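Local structure of exported gluconolactonase (Xanthomonas campestris pv. campestris, 3DR2) at residues Arg67-Trp72 with Val80-Thr85; Ser62-Arg67 with Phe87-Ala92; Arg8-Ala13 with Arg73-Val78; Pro50-Ala55 with Phe284-Gln289; Arg107-Ser112 with His119-Arg124. The protein hydrolyses gluconolactone to gluconate as a calcium-binding six-bladed beta-propeller that forms a dimer. All coordinates share one frame; numbering follows the deposited sequence.

Contact 1 (Arg67-Trp72 with Val80-Thr85); sequences RRVLGW and VLLDAT
Arg67 and Thr85 close the end of a hairpin between strands 68-73 and 78-83, each gripping the other's backbone. Thr85 N donates to Arg67 O at 2.9 Å, and the arginine side chain returns the favour. A bend at chi3 (69°) in an otherwise stretched chain swings Arg67 NE onto Thr85 O, 3.0 Å away, which enters in the guanidinium plane; NH2 adds only a weak bond to the same oxygen, while NH1 pairs with Asp83 of the second subunit.

Arg68 takes a different shape. Extended from CG to NE, it runs alongside Asp83, and NE makes a salt bridge to Asp83 OD1 at 2.9 Å, with guanidinium and carboxylate planes 29° apart. A methyl, Val80 CG2, sits over one guanidinium face, 3.7 Å from NE, and a water joins Arg68 NH2 to Asp83 OD2. On this side of the sheet Leu70 CD2 also meets Val80 CG2. The other side carries Val69 and Leu82, lying side by side with their CB atoms 3.7 Å apart. Here Leu81 and Leu82 form a classic beta bulge opposite Val69, whose O accepts from Leu81 N (2.8 Å) and Leu82 N (3.1 Å). Leu81 CD1 reaches over the backbone at Gly71, 3.7 Å from its CA.

Asp83 OD1 also meets Arg67 of the second subunit, and Arg68 donates to Pro156 O there. One carboxylate shared by arginines of two chains would be expected to stay ionised, so the charges that fasten this hairpin end also serve the dimer interface.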
# COMPACT_ATOMS: atom_id res chain seq x y z
N ARG A 67 -3.50 3.59 -2.60
CA ARG A 67 -4.54 3.89 -3.57
C ARG A 67 -5.72 4.69 -3.03
O ARG A 67 -6.88 4.32 -3.17
CB ARG A 67 -5.02 2.57 -4.20
CG ARG A 67 -3.84 1.74 -4.70
CD ARG A 67 -4.24 0.38 -5.25
NE ARG A 67 -5.00 0.49 -6.49
CZ ARG A 67 -5.26 -0.54 -7.29
NH1 ARG A 67 -4.83 -1.76 -6.97
NH2 ARG A 67 -5.96 -0.36 -8.41
N ARG A 68 -5.38 5.83 -2.44
CA ARG A 68 -6.38 6.74 -1.89
C ARG A 68 -5.91 8.17 -2.06
O ARG A 68 -4.72 8.43 -2.16
CB ARG A 68 -6.57 6.50 -0.39
CG ARG A 68 -7.43 5.32 -0.01
CD ARG A 68 -7.45 5.19 1.50
NE ARG A 68 -8.52 4.33 2.00
CZ ARG A 68 -8.45 3.66 3.14
NH1 ARG A 68 -7.37 3.75 3.90
NH2 ARG A 68 -9.47 2.92 3.55
N VAL A 69 -6.87 9.09 -2.10
CA VAL A 69 -6.59 10.52 -2.13
C VAL A 69 -7.26 10.94 -0.82
O VAL A 69 -8.47 10.77 -0.66
CB VAL A 69 -7.25 11.24 -3.31
CG1 VAL A 69 -7.17 12.75 -3.08
CG2 VAL A 69 -6.54 10.89 -4.61
N LEU A 70 -6.46 11.46 0.11
CA LEU A 70 -6.94 11.87 1.43
C LEU A 70 -7.14 13.37 1.56
O LEU A 70 -6.58 14.14 0.79
CB LEU A 70 -5.95 11.40 2.49
CG LEU A 70 -5.61 9.91 2.40
CD1 LEU A 70 -4.42 9.59 3.29
CD2 LEU A 70 -6.83 9.09 2.80
N GLY A 71 -7.93 13.76 2.55
CA GLY A 71 -8.19 15.16 2.80
C GLY A 71 -8.05 15.51 4.27
O GLY A 71 -8.76 14.97 5.12
N TRP A 72 -7.13 16.42 4.57
CA TRP A 72 -6.91 16.87 5.94
C TRP A 72 -7.78 18.09 6.20
O TRP A 72 -7.68 19.09 5.48
CB TRP A 72 -5.44 17.25 6.14
CG TRP A 72 -5.15 17.86 7.48
CD1 TRP A 72 -4.97 17.20 8.66
CD2 TRP A 72 -5.02 19.25 7.77
NE1 TRP A 72 -4.72 18.10 9.67
CE2 TRP A 72 -4.75 19.37 9.15
CE3 TRP A 72 -5.10 20.42 7.00
CZ2 TRP A 72 -4.56 20.60 9.78
CZ3 TRP A 72 -4.91 21.65 7.62
CH2 TRP A 72 -4.64 21.73 9.00
N VAL A 80 -11.23 10.11 3.55
CA VAL A 80 -10.85 9.55 2.26
C VAL A 80 -11.72 10.28 1.23
O VAL A 80 -12.95 10.16 1.25
CB VAL A 80 -11.14 8.03 2.18
CG1 VAL A 80 -10.81 7.51 0.79
CG2 VAL A 80 -10.31 7.29 3.23
N LEU A 81 -11.08 11.04 0.34
CA LEU A 81 -11.79 11.79 -0.70
C LEU A 81 -12.03 10.93 -1.93
O LEU A 81 -13.10 11.00 -2.54
CB LEU A 81 -11.00 13.05 -1.09
CG LEU A 81 -10.77 14.08 0.03
CD1 LEU A 81 -9.88 15.22 -0.49
CD2 LEU A 81 -12.11 14.62 0.50
N LEU A 82 -11.04 10.12 -2.29
CA LEU A 82 -11.13 9.21 -3.43
C LEU A 82 -10.55 7.88 -2.96
O LEU A 82 -9.44 7.84 -2.45
CB LEU A 82 -10.33 9.74 -4.63
CG LEU A 82 -10.87 11.02 -5.28
CD1 LEU A 82 -9.92 11.47 -6.37
CD2 LEU A 82 -12.25 10.75 -5.85
N ASP A 83 -11.31 6.80 -3.13
CA ASP A 83 -10.86 5.48 -2.68
C ASP A 83 -10.60 4.51 -3.83
O ASP A 83 -11.15 4.65 -4.92
CB ASP A 83 -11.91 4.90 -1.72
CG ASP A 83 -11.37 3.76 -0.87
OD1 ASP A 83 -10.24 3.89 -0.34
OD2 ASP A 83 -12.08 2.75 -0.72
N ALA A 84 -9.74 3.52 -3.56
CA ALA A 84 -9.37 2.50 -4.54
C ALA A 84 -9.00 3.13 -5.87
O ALA A 84 -9.48 2.71 -6.93
CB ALA A 84 -10.53 1.51 -4.72
N THR A 85 -8.12 4.12 -5.81
CA THR A 85 -7.68 4.85 -7.00
C THR A 85 -6.77 4.04 -7.93
O THR A 85 -6.22 3.00 -7.54
CB THR A 85 -6.91 6.09 -6.61
OG1 THR A 85 -5.63 5.70 -6.10
CG2 THR A 85 -7.65 6.86 -5.53
O HOH W 1 -3.67 7.23 -4.81
O HOH W 2 -11.85 2.35 2.22

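Contact 2 (Ser62-Arg67 with Phe87-Ala92); sequences SDLVGR and FTNGNA
Phe87, just before the innermost strand 88-93 of one propeller blade, receives Arg67 from the turn of the preceding blade, so this contact is a blade-to-blade junction of the beta-propeller. The guanidinium of Arg67 lies flat on one ring face, centres 4.2 Å apart and planes inclined by 20°. The cation is offset: NE stands toward the rim of the ring, and Phe87 CE1 in turn lies over the middle of the guanidinium. Its NH1 forms a salt bridge with Asp83 of the second subunit, so the stacked cation is also held across the dimer interface. Arg67 CG adds an off-centre CH-pi contact on the same ring, so aliphatic stem and cation both rest on it. The turn that carries Arg67 is braced by a weak bond from Gly66 N to Asp63 OD2. Phe87 CB meets Leu64 CD2 at 3.7 Å, the leucine crossing the phenylalanine at about a right angle.

At Thr88 the backbone draws close to Ser62: its O lies 3.3 Å from Ser62 CB, and its methyl CG2 is beside Ser62 OG. Asn89 meets Ser62 through its backbone: Ser62 OG donates to Asn89 O at 2.7 Å, tilted 19° from the carbonyl plane. Ser62 OG stands beside its own backbone N (chi1 -57°), which turns it to this strand.

Asn91 points back toward Ser62. Its amide is shared out in the core: OD1 bonds to His101 and ND2 to Gly49 O as well. The serine hydroxyl is thus both donor and acceptor, since Asn91 ND2 gives a hydrogen bond to Ser62 OG at 2.8 Å.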
# COMPACT_ATOMS: atom_id res chain seq x y z
N SER A 62 -2.13 12.39 -1.83
CA SER A 62 -2.32 10.99 -2.18
C SER A 62 -1.52 9.99 -1.37
O SER A 62 -0.42 10.27 -0.94
CB SER A 62 -1.92 10.75 -3.64
OG SER A 62 -2.65 11.56 -4.53
N ASP A 63 -2.11 8.82 -1.17
CA ASP A 63 -1.36 7.73 -0.56
C ASP A 63 -1.26 6.87 -1.83
O ASP A 63 -2.15 6.09 -2.13
CB ASP A 63 -2.15 6.97 0.50
CG ASP A 63 -1.35 5.79 1.05
OD1 ASP A 63 -1.80 5.14 2.02
OD2 ASP A 63 -0.26 5.51 0.51
N LEU A 64 -0.18 7.07 -2.58
CA LEU A 64 0.03 6.38 -3.85
C LEU A 64 -0.11 4.87 -3.77
O LEU A 64 -0.87 4.26 -4.51
CB LEU A 64 1.41 6.73 -4.40
CG LEU A 64 1.67 6.82 -5.91
CD1 LEU A 64 3.15 6.58 -6.14
CD2 LEU A 64 0.85 5.83 -6.70
N VAL A 65 0.64 4.27 -2.86
CA VAL A 65 0.63 2.83 -2.69
C VAL A 65 -0.66 2.30 -2.07
O VAL A 65 -1.09 1.18 -2.38
CB VAL A 65 1.86 2.39 -1.88
CG1 VAL A 65 1.81 0.91 -1.57
CG2 VAL A 65 3.12 2.72 -2.67
N GLY A 66 -1.28 3.10 -1.22
CA GLY A 66 -2.53 2.71 -0.57
C GLY A 66 -3.74 2.97 -1.45
O GLY A 66 -4.86 2.62 -1.10
N ARG A 67 -3.50 3.59 -2.60
CA ARG A 67 -4.54 3.89 -3.57
C ARG A 67 -5.72 4.69 -3.03
O ARG A 67 -6.88 4.32 -3.17
CB ARG A 67 -5.02 2.57 -4.20
CG ARG A 67 -3.84 1.74 -4.70
CD ARG A 67 -4.24 0.38 -5.25
NE ARG A 67 -5.00 0.49 -6.49
CZ ARG A 67 -5.26 -0.54 -7.29
NH1 ARG A 67 -4.83 -1.76 -6.97
NH2 ARG A 67 -5.96 -0.36 -8.41
N PHE A 87 -3.88 4.37 -8.71
CA PHE A 87 -2.57 4.88 -8.32
C PHE A 87 -2.38 6.36 -8.58
O PHE A 87 -1.45 6.77 -9.29
CB PHE A 87 -1.48 4.06 -9.01
CG PHE A 87 -1.52 2.60 -8.68
CD1 PHE A 87 -2.18 1.71 -9.51
CD2 PHE A 87 -0.96 2.13 -7.50
CE1 PHE A 87 -2.28 0.36 -9.17
CE2 PHE A 87 -1.05 0.79 -7.15
CZ PHE A 87 -1.71 -0.10 -7.99
N THR A 88 -3.25 7.17 -8.00
CA THR A 88 -3.18 8.61 -8.14
C THR A 88 -1.93 9.12 -7.40
O THR A 88 -1.66 8.70 -6.27
CB THR A 88 -4.43 9.27 -7.55
OG1 THR A 88 -5.58 8.81 -8.27
CG2 THR A 88 -4.36 10.79 -7.67
N ASN A 89 -1.20 10.01 -8.06
CA ASN A 89 0.03 10.58 -7.51
C ASN A 89 -0.17 12.08 -7.27
O ASN A 89 -0.74 12.47 -6.26
CB ASN A 89 1.19 10.33 -8.49
CG ASN A 89 2.56 10.63 -7.89
OD1 ASN A 89 3.59 10.18 -8.40
ND2 ASN A 89 2.57 11.39 -6.80
N GLY A 90 0.29 12.91 -8.20
CA GLY A 90 0.13 14.34 -8.02
C GLY A 90 -1.32 14.83 -8.00
O GLY A 90 -2.18 14.24 -8.65
N ASN A 91 -1.57 15.89 -7.23
CA ASN A 91 -2.88 16.53 -7.15
C ASN A 91 -2.65 18.03 -7.30
O ASN A 91 -1.57 18.53 -6.96
CB ASN A 91 -3.57 16.31 -5.80
CG ASN A 91 -3.88 14.87 -5.52
OD1 ASN A 91 -4.77 14.28 -6.13
ND2 ASN A 91 -3.15 14.28 -4.58
N ALA A 92 -3.66 18.73 -7.79
CA ALA A 92 -3.61 20.17 -7.96
C ALA A 92 -5.05 20.66 -7.98
O ALA A 92 -5.98 19.85 -8.06
CB ALA A 92 -2.91 20.54 -9.26

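Contact 3 (Arg8-Ala13 with Arg73-Val78); sequences RPAGPA and REDGTV
The type I turn Arg73-Gly76, which connects strands 68-73 and 78-83, is wrapped by the N-terminal residues Arg8-Gly11 as they leave the edge strand 6-8. Arg8 pairs with Val78 in an antiparallel hydrogen-bonded pair: Val78 N donates to Arg8 O at 3.1 Å, whereas the return bond from Arg8 N is weak. Beyond this pair, Gly11 N reaches Asp75 O at 2.9 Å.

Between these two backbone links runs the Arg8 side chain. Arg8 CB packs on Val78 CB at 3.7 Å; from there the chain, extended from CG to NE with CG anti to N (chi1 -175°), takes its tip over the turn. NH1 donates to Gly76 O at 2.9 Å, coming from above the carbonyl plane, and also to Gly11 O at 3.1 Å. NH2 binds Pro12 O, which lies in the guanidinium plane. One cation therefore gathers three carbonyls from both segments.

Asp75 OD1 accepts from Thr77 N at 3.2 Å, an Asx turn within the hairpin connection. The N-terminal strand 6-8 thus adds a fifth, outermost strand beside 78-83, on the outer edge of a beta-propeller blade.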
# COMPACT_ATOMS: atom_id res chain seq x y z
N ARG A 8 -8.73 9.40 10.34
CA ARG A 8 -8.12 10.03 11.51
C ARG A 8 -9.18 10.92 12.15
O ARG A 8 -9.75 11.78 11.49
CB ARG A 8 -6.90 10.88 11.16
CG ARG A 8 -6.19 11.44 12.41
CD ARG A 8 -5.21 12.56 12.08
NE ARG A 8 -4.37 12.97 13.21
CZ ARG A 8 -4.73 13.84 14.16
NH1 ARG A 8 -5.93 14.41 14.13
NH2 ARG A 8 -3.87 14.15 15.12
N PRO A 9 -9.46 10.72 13.44
CA PRO A 9 -10.46 11.56 14.09
C PRO A 9 -9.92 12.97 14.31
O PRO A 9 -8.71 13.18 14.25
CB PRO A 9 -10.73 10.84 15.41
CG PRO A 9 -9.41 10.19 15.70
CD PRO A 9 -9.00 9.65 14.34
N ALA A 10 -10.81 13.92 14.54
CA ALA A 10 -10.39 15.29 14.79
C ALA A 10 -9.47 15.23 16.00
O ALA A 10 -9.61 14.33 16.84
CB ALA A 10 -11.59 16.18 15.07
N GLY A 11 -8.54 16.17 16.10
CA GLY A 11 -7.63 16.16 17.23
C GLY A 11 -6.36 16.91 16.91
O GLY A 11 -5.98 17.01 15.74
N PRO A 12 -5.68 17.44 17.94
CA PRO A 12 -4.44 18.20 17.77
C PRO A 12 -3.30 17.42 17.13
O PRO A 12 -3.18 16.20 17.29
CB PRO A 12 -4.12 18.66 19.19
CG PRO A 12 -4.68 17.56 20.04
CD PRO A 12 -6.01 17.30 19.37
N ALA A 13 -2.45 18.15 16.41
CA ALA A 13 -1.30 17.55 15.77
C ALA A 13 -0.27 17.25 16.85
O ALA A 13 -0.35 17.79 17.96
CB ALA A 13 -0.71 18.52 14.75
N ARG A 73 -8.63 18.01 7.22
CA ARG A 73 -9.52 19.10 7.61
C ARG A 73 -8.80 19.89 8.71
O ARG A 73 -8.00 19.34 9.45
CB ARG A 73 -10.84 18.56 8.15
CG ARG A 73 -11.45 17.42 7.34
CD ARG A 73 -11.65 17.75 5.86
NE ARG A 73 -12.48 16.73 5.22
CZ ARG A 73 -12.97 16.81 3.98
NH1 ARG A 73 -12.71 17.86 3.22
NH2 ARG A 73 -13.76 15.84 3.52
N GLU A 74 -9.09 21.18 8.82
CA GLU A 74 -8.40 22.00 9.81
C GLU A 74 -8.58 21.61 11.28
O GLU A 74 -7.82 22.09 12.13
CB GLU A 74 -8.74 23.47 9.58
CG GLU A 74 -8.31 23.94 8.19
CD GLU A 74 -8.47 25.43 7.99
OE1 GLU A 74 -9.60 25.93 8.12
OE2 GLU A 74 -7.45 26.10 7.69
N ASP A 75 -9.54 20.75 11.59
CA ASP A 75 -9.73 20.33 12.98
C ASP A 75 -8.92 19.06 13.23
O ASP A 75 -9.00 18.44 14.30
CB ASP A 75 -11.22 20.11 13.28
CG ASP A 75 -11.78 18.88 12.62
OD1 ASP A 75 -11.34 18.53 11.51
OD2 ASP A 75 -12.68 18.25 13.22
N GLY A 76 -8.12 18.67 12.23
CA GLY A 76 -7.28 17.49 12.35
C GLY A 76 -7.82 16.23 11.72
O GLY A 76 -7.10 15.24 11.58
N THR A 77 -9.09 16.26 11.35
CA THR A 77 -9.73 15.10 10.74
C THR A 77 -9.13 14.82 9.37
O THR A 77 -8.74 15.75 8.66
CB THR A 77 -11.23 15.34 10.53
OG1 THR A 77 -11.86 15.57 11.80
CG2 THR A 77 -11.88 14.13 9.86
N VAL A 78 -9.03 13.54 9.03
CA VAL A 78 -8.54 13.14 7.72
C VAL A 78 -9.59 12.19 7.16
O VAL A 78 -9.93 11.18 7.80
CB VAL A 78 -7.17 12.41 7.78
CG1 VAL A 78 -6.73 12.01 6.37
CG2 VAL A 78 -6.12 13.33 8.40

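Contact 4 (Pro50-Ala55 with Phe284-Gln289); sequences PAWWEA and FDQAQQ
Glu54 OE1 accepts the indole N-H of Trp52 in a nearly straight bond, NE1 to OE1 2.9 Å, and the same oxygen presses on Gln286, whose CG is 3.0 Å from it. Arg57 adds a long, weak ion pair to this oxygen. OE1 lies at the indole edge, in the ring plane, where a bend at chi2 (71°) of Glu54 brings it, which restrains the rotation of the indole.

One face of that ring is laid against the turn that begins at Asp285. Asp285 CB sits above the six-membered ring, 4.0 Å from its centroid, as a CH-pi contact. Over the same face, at the five-membered ring, comes the backbone N of Gln286, 3.2 Å from Trp52 CD1. The Asp285 carboxylate stands steeply to the ring, its plane turned 79° away. It serves its own turn instead: OD1 takes Gln289 N with its syn lone pair at 2.8 Å, while OD2 makes a salt bridge to Arg290.

Where the backbones stay apart, a water fills in, accepting from Trp52 N and donating to Phe284 O, 2.9 Å from the latter. Strands 47-53 and 281-284 are the innermost strands of two adjoining blades, so the indole packs across the junction between the first blade and the one that mixes N- and C-terminal strands, the closure characteristic of a beta-propeller.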
# COMPACT_ATOMS: atom_id res chain seq x y z
N PRO A 50 0.62 16.85 -2.41
CA PRO A 50 -0.21 17.71 -1.56
C PRO A 50 -0.68 18.95 -2.32
O PRO A 50 0.09 19.58 -3.03
CB PRO A 50 0.73 18.06 -0.41
CG PRO A 50 2.07 18.15 -1.12
CD PRO A 50 2.04 16.93 -2.02
N ALA A 51 -1.95 19.30 -2.14
CA ALA A 51 -2.52 20.46 -2.80
C ALA A 51 -3.56 21.09 -1.89
O ALA A 51 -4.45 20.41 -1.38
CB ALA A 51 -3.16 20.05 -4.12
N TRP A 52 -3.45 22.40 -1.68
CA TRP A 52 -4.39 23.10 -0.83
C TRP A 52 -5.66 23.41 -1.62
O TRP A 52 -5.61 24.00 -2.69
CB TRP A 52 -3.78 24.40 -0.31
CG TRP A 52 -4.75 25.23 0.48
CD1 TRP A 52 -5.39 26.36 0.06
CD2 TRP A 52 -5.24 24.95 1.80
NE1 TRP A 52 -6.24 26.81 1.04
CE2 TRP A 52 -6.17 25.96 2.11
CE3 TRP A 52 -4.98 23.95 2.74
CZ2 TRP A 52 -6.85 26.00 3.34
CZ3 TRP A 52 -5.66 23.98 3.96
CH2 TRP A 52 -6.58 25.00 4.25
N TRP A 53 -6.79 22.99 -1.06
CA TRP A 53 -8.10 23.17 -1.67
C TRP A 53 -8.88 24.22 -0.88
O TRP A 53 -9.56 23.90 0.09
CB TRP A 53 -8.84 21.82 -1.64
CG TRP A 53 -10.05 21.73 -2.50
CD1 TRP A 53 -10.46 22.61 -3.46
CD2 TRP A 53 -10.99 20.65 -2.51
NE1 TRP A 53 -11.60 22.14 -4.07
CE2 TRP A 53 -11.94 20.93 -3.51
CE3 TRP A 53 -11.12 19.46 -1.78
CZ2 TRP A 53 -13.01 20.08 -3.80
CZ3 TRP A 53 -12.18 18.61 -2.06
CH2 TRP A 53 -13.11 18.92 -3.06
N GLU A 54 -8.76 25.48 -1.30
CA GLU A 54 -9.41 26.59 -0.62
C GLU A 54 -10.92 26.42 -0.42
O GLU A 54 -11.43 26.64 0.69
CB GLU A 54 -9.15 27.89 -1.39
CG GLU A 54 -9.81 29.13 -0.79
CD GLU A 54 -9.18 29.60 0.52
OE1 GLU A 54 -8.26 28.94 1.04
OE2 GLU A 54 -9.62 30.65 1.04
N ALA A 55 -11.62 26.04 -1.47
CA ALA A 55 -13.07 25.86 -1.40
C ALA A 55 -13.53 24.96 -0.25
O ALA A 55 -14.62 25.13 0.29
CB ALA A 55 -13.59 25.31 -2.72
N PHE A 284 2.13 25.00 -0.02
CA PHE A 284 1.66 25.94 0.99
C PHE A 284 0.15 26.03 0.92
O PHE A 284 -0.47 25.61 -0.06
CB PHE A 284 2.20 27.34 0.75
CG PHE A 284 3.60 27.56 1.24
CD1 PHE A 284 4.68 27.40 0.40
CD2 PHE A 284 3.82 27.92 2.56
CE1 PHE A 284 5.98 27.61 0.86
CE2 PHE A 284 5.11 28.13 3.04
CZ PHE A 284 6.19 27.98 2.18
N ASP A 285 -0.44 26.59 1.97
CA ASP A 285 -1.87 26.81 1.97
C ASP A 285 -2.04 28.12 1.21
O ASP A 285 -1.06 28.74 0.79
CB ASP A 285 -2.41 26.91 3.41
CG ASP A 285 -1.79 28.04 4.20
OD1 ASP A 285 -0.66 28.46 3.87
OD2 ASP A 285 -2.42 28.48 5.17
N GLN A 286 -3.29 28.54 1.04
CA GLN A 286 -3.62 29.77 0.34
C GLN A 286 -2.79 30.98 0.78
O GLN A 286 -2.17 31.66 -0.04
CB GLN A 286 -5.10 30.06 0.56
CG GLN A 286 -5.96 29.98 -0.67
CD GLN A 286 -5.84 31.23 -1.50
OE1 GLN A 286 -4.74 31.61 -1.92
NE2 GLN A 286 -6.96 31.89 -1.75
N ALA A 287 -2.78 31.24 2.08
CA ALA A 287 -2.06 32.38 2.63
C ALA A 287 -0.55 32.20 2.70
O ALA A 287 0.19 33.15 2.97
CB ALA A 287 -2.60 32.70 4.03
N GLN A 288 -0.09 30.98 2.43
CA GLN A 288 1.33 30.65 2.50
C GLN A 288 1.84 30.89 3.92
O GLN A 288 2.93 31.41 4.14
CB GLN A 288 2.15 31.46 1.47
CG GLN A 288 1.58 31.38 0.05
CD GLN A 288 2.60 31.64 -1.05
OE1 GLN A 288 3.59 32.35 -0.85
NE2 GLN A 288 2.35 31.08 -2.23
N GLN A 289 1.01 30.50 4.89
CA GLN A 289 1.34 30.63 6.30
C GLN A 289 1.56 29.26 6.91
O GLN A 289 1.93 29.14 8.07
CB GLN A 289 0.22 31.35 7.06
CG GLN A 289 0.18 32.86 6.83
CD GLN A 289 1.37 33.58 7.46
OE1 GLN A 289 1.65 34.73 7.12
NE2 GLN A 289 2.05 32.92 8.38
O HOH W 3 -1.20 24.06 -2.40

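Contact 5 (Arg107-Ser112 with His119-Arg124); sequences RAITRS and HLLVGR
Leu121 is the bump of this outer hairpin of a propeller blade, where strand 118-120 runs antiparallel to 108-112. A classic beta bulge makes it so: Leu121 and Val122 both face Ile109, whose O accepts from Leu121 N at 2.9 Å and more distantly from Val122 N at 3.3 Å. Ile109 N closes the other side of the pair on Val122 O, and Arg111 and His119 bond to each other through both their backbone N and O atoms.

At the bulge Leu121 sits in the dip between Ile109 and Arg111, CB to Ile109 O 3.2 Å, with CD1 against Ile109 CG2. Val122 CG1 lies beside the Ile109 stem, 4.0 Å from CB, the two side chains pointing the same way. Across the sheet, the small Ala108 accepts the tip of Leu120, CB to CD1 3.5 Å. Its CB is also tightly packed on Gly123 CA at 3.4 Å, where Gly123 has no side chain. Thr110, on the Leu120 side, bonds through OG1 to Glu103.

A bend at chi3 (62°) folds Arg111 back across Leu121, at about a right angle to it, and the methyl CD2 settles over the centre of the guanidinium face, 3.6 Å from Arg111 CZ.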
# COMPACT_ATOMS: atom_id res chain seq x y z
N ARG A 107 -2.74 6.05 -16.39
CA ARG A 107 -1.72 6.73 -17.18
C ARG A 107 -2.33 7.96 -17.84
O ARG A 107 -2.31 8.12 -19.06
CB ARG A 107 -1.14 5.76 -18.22
CG ARG A 107 -0.45 4.56 -17.57
CD ARG A 107 -0.16 3.41 -18.52
NE ARG A 107 0.78 3.76 -19.58
CZ ARG A 107 1.23 2.89 -20.49
NH1 ARG A 107 0.84 1.63 -20.46
NH2 ARG A 107 2.07 3.30 -21.43
N ALA A 108 -2.86 8.85 -17.01
CA ALA A 108 -3.52 10.03 -17.53
C ALA A 108 -3.73 11.12 -16.50
O ALA A 108 -3.37 10.97 -15.33
CB ALA A 108 -4.87 9.63 -18.10
N ILE A 109 -4.30 12.22 -16.97
CA ILE A 109 -4.65 13.36 -16.14
C ILE A 109 -6.17 13.28 -16.02
O ILE A 109 -6.87 13.18 -17.03
CB ILE A 109 -4.30 14.70 -16.81
CG1 ILE A 109 -2.80 14.79 -17.06
CG2 ILE A 109 -4.77 15.86 -15.93
CD1 ILE A 109 -1.94 14.72 -15.80
N THR A 110 -6.68 13.31 -14.79
CA THR A 110 -8.12 13.24 -14.56
C THR A 110 -8.58 14.42 -13.69
O THR A 110 -7.75 15.13 -13.13
CB THR A 110 -8.51 11.91 -13.87
OG1 THR A 110 -7.95 11.87 -12.55
CG2 THR A 110 -7.99 10.72 -14.68
N ARG A 111 -9.89 14.63 -13.60
CA ARG A 111 -10.43 15.73 -12.81
C ARG A 111 -11.67 15.25 -12.05
O ARG A 111 -12.57 14.66 -12.64
CB ARG A 111 -10.80 16.90 -13.74
CG ARG A 111 -11.28 18.16 -13.03
CD ARG A 111 -11.42 19.31 -14.03
NE ARG A 111 -12.40 18.99 -15.06
CZ ARG A 111 -12.42 19.53 -16.28
NH1 ARG A 111 -11.50 20.42 -16.63
NH2 ARG A 111 -13.36 19.18 -17.14
N SER A 112 -11.70 15.50 -10.75
CA SER A 112 -12.83 15.07 -9.92
C SER A 112 -13.97 16.08 -9.87
O SER A 112 -13.76 17.29 -9.93
CB SER A 112 -12.36 14.82 -8.48
OG SER A 112 -11.35 13.84 -8.42
N HIS A 119 -12.86 12.00 -13.57
CA HIS A 119 -13.10 11.78 -14.99
C HIS A 119 -11.86 12.08 -15.84
O HIS A 119 -11.09 12.99 -15.54
CB HIS A 119 -14.26 12.66 -15.45
CG HIS A 119 -15.52 12.43 -14.68
ND1 HIS A 119 -16.25 11.26 -14.79
CD2 HIS A 119 -16.17 13.19 -13.77
CE1 HIS A 119 -17.29 11.31 -13.97
NE2 HIS A 119 -17.26 12.48 -13.34
N LEU A 120 -11.68 11.30 -16.89
CA LEU A 120 -10.53 11.44 -17.79
C LEU A 120 -10.46 12.77 -18.55
O LEU A 120 -11.44 13.19 -19.17
CB LEU A 120 -10.53 10.29 -18.80
CG LEU A 120 -9.51 10.33 -19.95
CD1 LEU A 120 -8.10 10.09 -19.42
CD2 LEU A 120 -9.87 9.26 -20.96
N LEU A 121 -9.30 13.42 -18.51
CA LEU A 121 -9.09 14.66 -19.24
C LEU A 121 -8.26 14.33 -20.47
O LEU A 121 -8.61 14.70 -21.59
CB LEU A 121 -8.36 15.70 -18.39
CG LEU A 121 -9.12 16.44 -17.29
CD1 LEU A 121 -8.30 17.66 -16.84
CD2 LEU A 121 -10.48 16.90 -17.79
N VAL A 122 -7.15 13.61 -20.27
CA VAL A 122 -6.28 13.21 -21.37
C VAL A 122 -5.40 12.04 -20.94
O VAL A 122 -4.83 12.05 -19.86
CB VAL A 122 -5.39 14.39 -21.85
CG1 VAL A 122 -4.40 14.80 -20.76
CG2 VAL A 122 -4.66 14.00 -23.11
N GLY A 123 -5.30 11.03 -21.80
CA GLY A 123 -4.50 9.87 -21.47
C GLY A 123 -3.58 9.41 -22.59
O GLY A 123 -2.97 8.35 -22.50
N ARG A 124 -3.49 10.21 -23.64
CA ARG A 124 -2.65 9.85 -24.77
C ARG A 124 -1.97 11.05 -25.41
O ARG A 124 -2.38 12.19 -25.22
CB ARG A 124 -3.49 9.15 -25.85
CG ARG A 124 -4.05 7.81 -25.44
CD ARG A 124 -5.01 7.24 -26.50
NE ARG A 124 -5.56 5.96 -26.07
CZ ARG A 124 -4.94 4.79 -26.20
NH1 ARG A 124 -3.75 4.72 -26.78
NH2 ARG A 124 -5.51 3.68 -25.73
O HOH W 4 -3.66 6.32 -20.85

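How the contacts relate
From the N terminus, contact 3 starts first, at 8-13, and closes at 73-78, attaching the N-terminal edge strand to the hairpin of the first blade. Contacts 4, 2 and 1 open in turn at 50-55, 62-67 and 67-72 before contact 3 closes, so it crosses all three. Contact 1 closes at 80-85, inside the span of contact 2, which closes at 87-92; the two share Arg67 and both reach the second subunit. Contact 5, wholly local, follows in series within the next blade, touching contact 1 through Leu82 and Ser112. Contact 4 closes last, at 284-289, enclosing contacts 1, 2 and 5 and joining the two ends of the propeller ring.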